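PDB 2CDQ: aspartokinase 1, chloroplastic from Arabidopsis thaliana, which catalyses the ATP-dependent phosphorylation of L-aspartate to 4-phospho-L-aspartate, the first step of the aspartate-family pathway to lysine, threonine, methionine and isoleucine. Local coordinates for residues L443-M452 with F464-C474. Residues are numbered along the deposited sequence; the frame is centred on the assembly and turned at random.
Sequences LYTKGVNVQM and FIVNEAEAEGC
Two backbone hydrogen bonds join Gln451 and Met452 to Ile465, Gln451 N giving to Ile465 O at 2.8 Å and Ile465 N to Met452 O at 2.8 Å, where the chain leaving helix 432-446 comes alongside strand 461-467. This pairing belongs to the second ACT domain, a ferredoxin-like fold whose two helices pack on one face of a four-stranded antiparallel sheet; here the segment after helix 432-446 meets the end of strand 461-467 and the first turns of helix 468-483. A Schellman motif at Gly447 ends the first helix, and Val448 then turns inward. Its two methyls divide the work: CG1, anti to the backbone N (chi1 -180°), meets Val466 CG2 at 3.8 Å, while CG2 rests on Cys474 SG. Leu443 reaches the same sulfur with CD2, so the thiol sits between Leu443 and Val448, and Lys446 NZ adds a weak bond to Gly473 O. Val450 lays both methyls against Phe464, CG1 approaching CB to 3.5 Å, and Phe440 meets the ring of Phe464 as well. Beyond the pairing, Met452 and Ile465 lie side by side, pointing the same way, CB to CB at 3.7 Å, and both touch Val374 of the first ACT domain, whose neighbouring residues Val372 and Asp373 bind the allosteric lysine. The amide of Gln451 is held mainly by Arg420, which donates to OE1; its NE2 makes a weak bond to Asn467 OD1, the two amide planes being turned 51° apart. The extended side chain of Glu470, set by chi1 70° with CG between its backbone N and carbonyl carbon, brings OE1 to Asn467 N at 2.8 Å, accepting through the anti lone pair and leaving OE2 3.5 Å from Val448 CG1.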
ATOM      1  N   LEU A 443      16.256  14.564  10.017  1.00 51.92           N
ATOM      2  CA  LEU A 443      14.902  14.816  10.483  1.00 52.03           C
ATOM      3  C   LEU A 443      14.810  14.874  12.011  1.00 52.67           C
ATOM      4  O   LEU A 443      14.092  15.721  12.554  1.00 52.90           O
ATOM      5  CB  LEU A 443      13.931  13.788   9.907  1.00 51.57           C
ATOM      6  CG  LEU A 443      13.715  13.865   8.396  1.00 50.87           C
ATOM      7  CD1 LEU A 443      12.781  12.767   7.952  1.00 49.92           C
ATOM      8  CD2 LEU A 443      13.154  15.220   7.975  1.00 51.00           C
ATOM      9  N   TYR A 444      15.543  13.986  12.691  1.00 53.10           N
ATOM     10  CA  TYR A 444      15.605  13.959  14.161  1.00 53.29           C
ATOM     11  C   TYR A 444      16.199  15.254  14.718  1.00 53.14           C
ATOM     12  O   TYR A 444      15.684  15.809  15.696  1.00 53.10           O
ATOM     13  CB  TYR A 444      16.394  12.735  14.646  1.00 53.63           C
ATOM     14  CG  TYR A 444      16.870  12.789  16.088  1.00 54.84           C
ATOM     15  CD1 TYR A 444      15.974  12.647  17.146  1.00 55.93           C
ATOM     16  CD2 TYR A 444      18.223  12.956  16.389  1.00 56.49           C
ATOM     17  CE1 TYR A 444      16.408  12.692  18.467  1.00 57.41           C
ATOM     18  CE2 TYR A 444      18.671  13.002  17.705  1.00 57.71           C
ATOM     19  CZ  TYR A 444      17.758  12.870  18.741  1.00 58.54           C
ATOM     20  OH  TYR A 444      18.192  12.917  20.054  1.00 60.03           O
ATOM     21  N   THR A 445      17.273  15.725  14.081  1.00 52.99           N
ATOM     22  CA  THR A 445      17.925  16.998  14.423  1.00 52.77           C
ATOM     23  C   THR A 445      16.922  18.163  14.420  1.00 52.53           C
ATOM     24  O   THR A 445      16.934  19.018  15.314  1.00 52.54           O
ATOM     25  CB  THR A 445      19.097  17.287  13.446  1.00 52.77           C
ATOM     26  OG1 THR A 445      20.072  16.243  13.555  1.00 52.80           O
ATOM     27  CG2 THR A 445      19.762  18.626  13.737  1.00 52.96           C
ATOM     28  N   LYS A 446      16.047  18.168  13.417  1.00 52.13           N
ATOM     29  CA  LYS A 446      15.037  19.200  13.264  1.00 51.70           C
ATOM     30  C   LYS A 446      13.832  18.965  14.165  1.00 51.33           C
ATOM     31  O   LYS A 446      13.012  19.862  14.337  1.00 51.82           O
ATOM     32  CB  LYS A 446      14.573  19.275  11.810  1.00 51.92           C
ATOM     33  CG  LYS A 446      15.662  19.657  10.807  1.00 52.35           C
ATOM     34  CD  LYS A 446      15.112  19.699   9.381  1.00 52.77           C
ATOM     35  CE  LYS A 446      14.195  20.894   9.145  1.00 52.30           C
ATOM     36  NZ  LYS A 446      14.955  22.173   9.219  1.00 52.99           N
ATOM     37  N   GLY A 447      13.716  17.767  14.732  1.00 50.59           N
ATOM     38  CA  GLY A 447      12.559  17.423  15.559  1.00 49.74           C
ATOM     39  C   GLY A 447      11.344  17.071  14.718  1.00 49.35           C
ATOM     40  O   GLY A 447      10.202  17.246  15.151  1.00 48.99           O
ATOM     41  N   VAL A 448      11.596  16.569  13.512  1.00 49.23           N
ATOM     42  CA  VAL A 448      10.532  16.195  12.583  1.00 49.24           C
ATOM     43  C   VAL A 448      10.299  14.690  12.598  1.00 49.35           C
ATOM     44  O   VAL A 448      11.245  13.912  12.475  1.00 49.40           O
ATOM     45  CB  VAL A 448      10.861  16.630  11.146  1.00 49.11           C
ATOM     46  CG1 VAL A 448       9.741  16.242  10.199  1.00 48.72           C
ATOM     47  CG2 VAL A 448      11.117  18.126  11.087  1.00 49.09           C
ATOM     48  N   ASN A 449       9.037  14.294  12.756  1.00 49.37           N
ATOM     49  CA  ASN A 449       8.637  12.894  12.644  1.00 49.42           C
ATOM     50  C   ASN A 449       7.818  12.647  11.391  1.00 49.23           C
ATOM     51  O   ASN A 449       6.807  13.306  11.160  1.00 49.60           O
ATOM     52  CB  ASN A 449       7.856  12.438  13.878  1.00 49.44           C
ATOM     53  CG  ASN A 449       8.746  12.239  15.093  1.00 49.88           C
ATOM     54  OD1 ASN A 449       9.947  11.966  14.974  1.00 49.21           O
ATOM     55  ND2 ASN A 449       8.155  12.366  16.275  1.00 50.86           N
ATOM     56  N   VAL A 450       8.277  11.702  10.582  1.00 48.94           N
ATOM     57  CA  VAL A 450       7.584  11.305   9.369  1.00 48.69           C
ATOM     58  C   VAL A 450       6.321  10.553   9.748  1.00 48.55           C
ATOM     59  O   VAL A 450       6.368   9.615  10.546  1.00 48.60           O
ATOM     60  CB  VAL A 450       8.492  10.428   8.480  1.00 48.79           C
ATOM     61  CG1 VAL A 450       7.713   9.835   7.326  1.00 49.01           C
ATOM     62  CG2 VAL A 450       9.675  11.244   7.966  1.00 48.47           C
ATOM     63  N   GLN A 451       5.196  10.972   9.176  1.00 48.57           N
ATOM     64  CA  GLN A 451       3.895  10.374   9.497  1.00 48.68           C
ATOM     65  C   GLN A 451       3.611   9.067   8.761  1.00 48.67           C
ATOM     66  O   GLN A 451       2.859   8.230   9.257  1.00 48.60           O
ATOM     67  CB  GLN A 451       2.764  11.361   9.223  1.00 48.77           C
ATOM     68  CG  GLN A 451       2.725  12.554  10.158  1.00 48.75           C
ATOM     69  CD  GLN A 451       1.934  13.694   9.562  1.00 49.53           C
ATOM     70  OE1 GLN A 451       0.746  13.552   9.270  1.00 49.54           O
ATOM     71  NE2 GLN A 451       2.596  14.829   9.351  1.00 50.03           N
ATOM     72  N   MET A 452       4.216   8.896   7.587  1.00 48.56           N
ATOM     73  CA  MET A 452       3.965   7.730   6.751  1.00 48.70           C
ATOM     74  C   MET A 452       5.187   7.464   5.878  1.00 48.84           C
ATOM     75  O   MET A 452       5.719   8.389   5.260  1.00 49.47           O
ATOM     76  CB  MET A 452       2.710   7.973   5.900  1.00 48.61           C
ATOM     77  CG  MET A 452       2.344   6.890   4.906  1.00 48.76           C
ATOM     78  SD  MET A 452       0.717   7.214   4.180  1.00 50.09           S
ATOM     79  CE  MET A 452       0.737   6.090   2.790  1.00 49.10           C
ATOM     80  N   PHE A 464       8.385   9.917   2.249  1.00 52.45           N
ATOM     81  CA  PHE A 464       7.956  10.307   3.593  1.00 52.03           C
ATOM     82  C   PHE A 464       6.775  11.245   3.498  1.00 51.24           C
ATOM     83  O   PHE A 464       6.795  12.195   2.712  1.00 51.06           O
ATOM     84  CB  PHE A 464       9.041  11.080   4.347  1.00 52.49           C
ATOM     85  CG  PHE A 464      10.393  10.456   4.311  1.00 53.40           C
ATOM     86  CD1 PHE A 464      11.513  11.254   4.119  1.00 54.38           C
ATOM     87  CD2 PHE A 464      10.559   9.086   4.481  1.00 54.43           C
ATOM     88  CE1 PHE A 464      12.780  10.700   4.091  1.00 55.76           C
ATOM     89  CE2 PHE A 464      11.821   8.517   4.452  1.00 55.74           C
ATOM     90  CZ  PHE A 464      12.936   9.324   4.255  1.00 56.49           C
ATOM     91  N   ILE A 465       5.762  11.008   4.321  1.00 50.35           N
ATOM     92  CA  ILE A 465       4.686  11.986   4.472  1.00 49.53           C
ATOM     93  C   ILE A 465       4.971  12.898   5.667  1.00 49.26           C
ATOM     94  O   ILE A 465       5.194  12.446   6.794  1.00 49.29           O
ATOM     95  CB  ILE A 465       3.287  11.335   4.531  1.00 49.32           C
ATOM     96  CG1 ILE A 465       2.832  10.953   3.124  1.00 48.77           C
ATOM     97  CG2 ILE A 465       2.268  12.275   5.164  1.00 48.49           C
ATOM     98  CD1 ILE A 465       3.555   9.757   2.536  1.00 48.88           C
ATOM     99  N   VAL A 466       4.963  14.190   5.386  1.00 48.67           N
ATOM    100  CA  VAL A 466       5.375  15.197   6.325  1.00 48.22           C
ATOM    101  C   VAL A 466       4.255  16.264   6.358  1.00 48.13           C
ATOM    102  O   VAL A 466       3.285  16.162   5.596  1.00 48.15           O
ATOM    103  CB  VAL A 466       6.758  15.724   5.871  1.00 48.17           C
ATOM    104  CG1 VAL A 466       6.632  16.940   4.954  1.00 47.97           C
ATOM    105  CG2 VAL A 466       7.666  15.982   7.055  1.00 47.99           C
ATOM    106  N   ASN A 467       4.348  17.254   7.246  1.00 47.70           N
ATOM    107  CA  ASN A 467       3.399  18.374   7.193  1.00 47.65           C
ATOM    108  C   ASN A 467       3.807  19.439   6.174  1.00 47.93           C
ATOM    109  O   ASN A 467       4.988  19.785   6.065  1.00 47.77           O
ATOM    110  CB  ASN A 467       3.203  19.015   8.569  1.00 47.48           C
ATOM    111  CG  ASN A 467       2.447  18.118   9.523  1.00 46.75           C
ATOM    112  OD1 ASN A 467       1.449  17.490   9.151  1.00 47.08           O
ATOM    113  ND2 ASN A 467       2.921  18.045  10.762  1.00 44.14           N
ATOM    114  N   GLU A 468       2.826  19.961   5.438  1.00 48.29           N
ATOM    115  CA  GLU A 468       3.085  20.970   4.404  1.00 48.67           C
ATOM    116  C   GLU A 468       3.966  22.129   4.889  1.00 48.50           C
ATOM    117  O   GLU A 468       4.876  22.556   4.178  1.00 48.52           O
ATOM    118  CB  GLU A 468       1.772  21.486   3.796  1.00 48.80           C
ATOM    119  CG  GLU A 468       1.904  22.726   2.903  1.00 50.05           C
ATOM    120  CD  GLU A 468       2.592  22.480   1.557  1.00 52.41           C
ATOM    121  OE1 GLU A 468       2.839  23.482   0.845  1.00 54.00           O
ATOM    122  OE2 GLU A 468       2.883  21.313   1.199  1.00 52.73           O
ATOM    123  N   ALA A 469       3.702  22.607   6.104  1.00 48.53           N
ATOM    124  CA  ALA A 469       4.413  23.757   6.667  1.00 48.64           C
ATOM    125  C   ALA A 469       5.903  23.517   6.946  1.00 48.85           C
ATOM    126  O   ALA A 469       6.690  24.459   6.935  1.00 49.01           O
ATOM    127  CB  ALA A 469       3.710  24.242   7.928  1.00 48.44           C
ATOM    128  N   GLU A 470       6.285  22.266   7.200  1.00 49.04           N
ATOM    129  CA  GLU A 470       7.661  21.932   7.571  1.00 49.07           C
ATOM    130  C   GLU A 470       8.453  21.369   6.385  1.00 49.18           C
ATOM    131  O   GLU A 470       9.677  21.208   6.456  1.00 48.98           O
ATOM    132  CB  GLU A 470       7.656  20.934   8.735  1.00 49.10           C
ATOM    133  CG  GLU A 470       7.168  19.535   8.354  1.00 49.64           C
ATOM    134  CD  GLU A 470       6.890  18.627   9.545  1.00 50.45           C
ATOM    135  OE1 GLU A 470       6.137  17.648   9.364  1.00 51.15           O
ATOM    136  OE2 GLU A 470       7.412  18.882  10.654  1.00 50.58           O
ATOM    137  N   ALA A 471       7.737  21.088   5.300  1.00 49.49           N
ATOM    138  CA  ALA A 471       8.271  20.384   4.135  1.00 50.13           C
ATOM    139  C   ALA A 471       9.485  21.059   3.502  1.00 50.58           C
ATOM    140  O   ALA A 471      10.526  20.437   3.331  1.00 50.26           O
ATOM    141  CB  ALA A 471       7.160  20.188   3.090  1.00 50.11           C
ATOM    142  N   GLU A 472       9.332  22.331   3.152  1.00 51.60           N
ATOM    143  CA  GLU A 472      10.357  23.092   2.445  1.00 52.54           C
ATOM    144  C   GLU A 472      11.673  23.155   3.234  1.00 52.73           C
ATOM    145  O   GLU A 472      12.749  22.926   2.679  1.00 52.91           O
ATOM    146  CB  GLU A 472       9.829  24.492   2.142  1.00 52.70           C
ATOM    147  CG  GLU A 472      10.439  25.150   0.934  1.00 54.49           C
ATOM    148  CD  GLU A 472       9.741  26.437   0.561  1.00 57.61           C
ATOM    149  OE1 GLU A 472      10.421  27.340   0.034  1.00 59.58           O
ATOM    150  OE2 GLU A 472       8.518  26.553   0.789  1.00 58.66           O
ATOM    151  N   GLY A 473      11.573  23.443   4.529  1.00 52.92           N
ATOM    152  CA  GLY A 473      12.727  23.441   5.424  1.00 53.06           C
ATOM    153  C   GLY A 473      13.387  22.080   5.548  1.00 53.22           C
ATOM    154  O   GLY A 473      14.594  21.992   5.770  1.00 53.46           O
ATOM    155  N   CYS A 474      12.597  21.017   5.413  1.00 53.20           N
ATOM    156  CA  CYS A 474      13.132  19.655   5.442  1.00 53.26           C
ATOM    157  C   CYS A 474      13.920  19.351   4.177  1.00 52.90           C
ATOM    158  O   CYS A 474      15.013  18.790   4.248  1.00 53.39           O
ATOM    159  CB  CYS A 474      12.019  18.621   5.612  1.00 53.25           C
ATOM    160  SG  CYS A 474      11.359  18.487   7.277  1.00 54.94           S
TER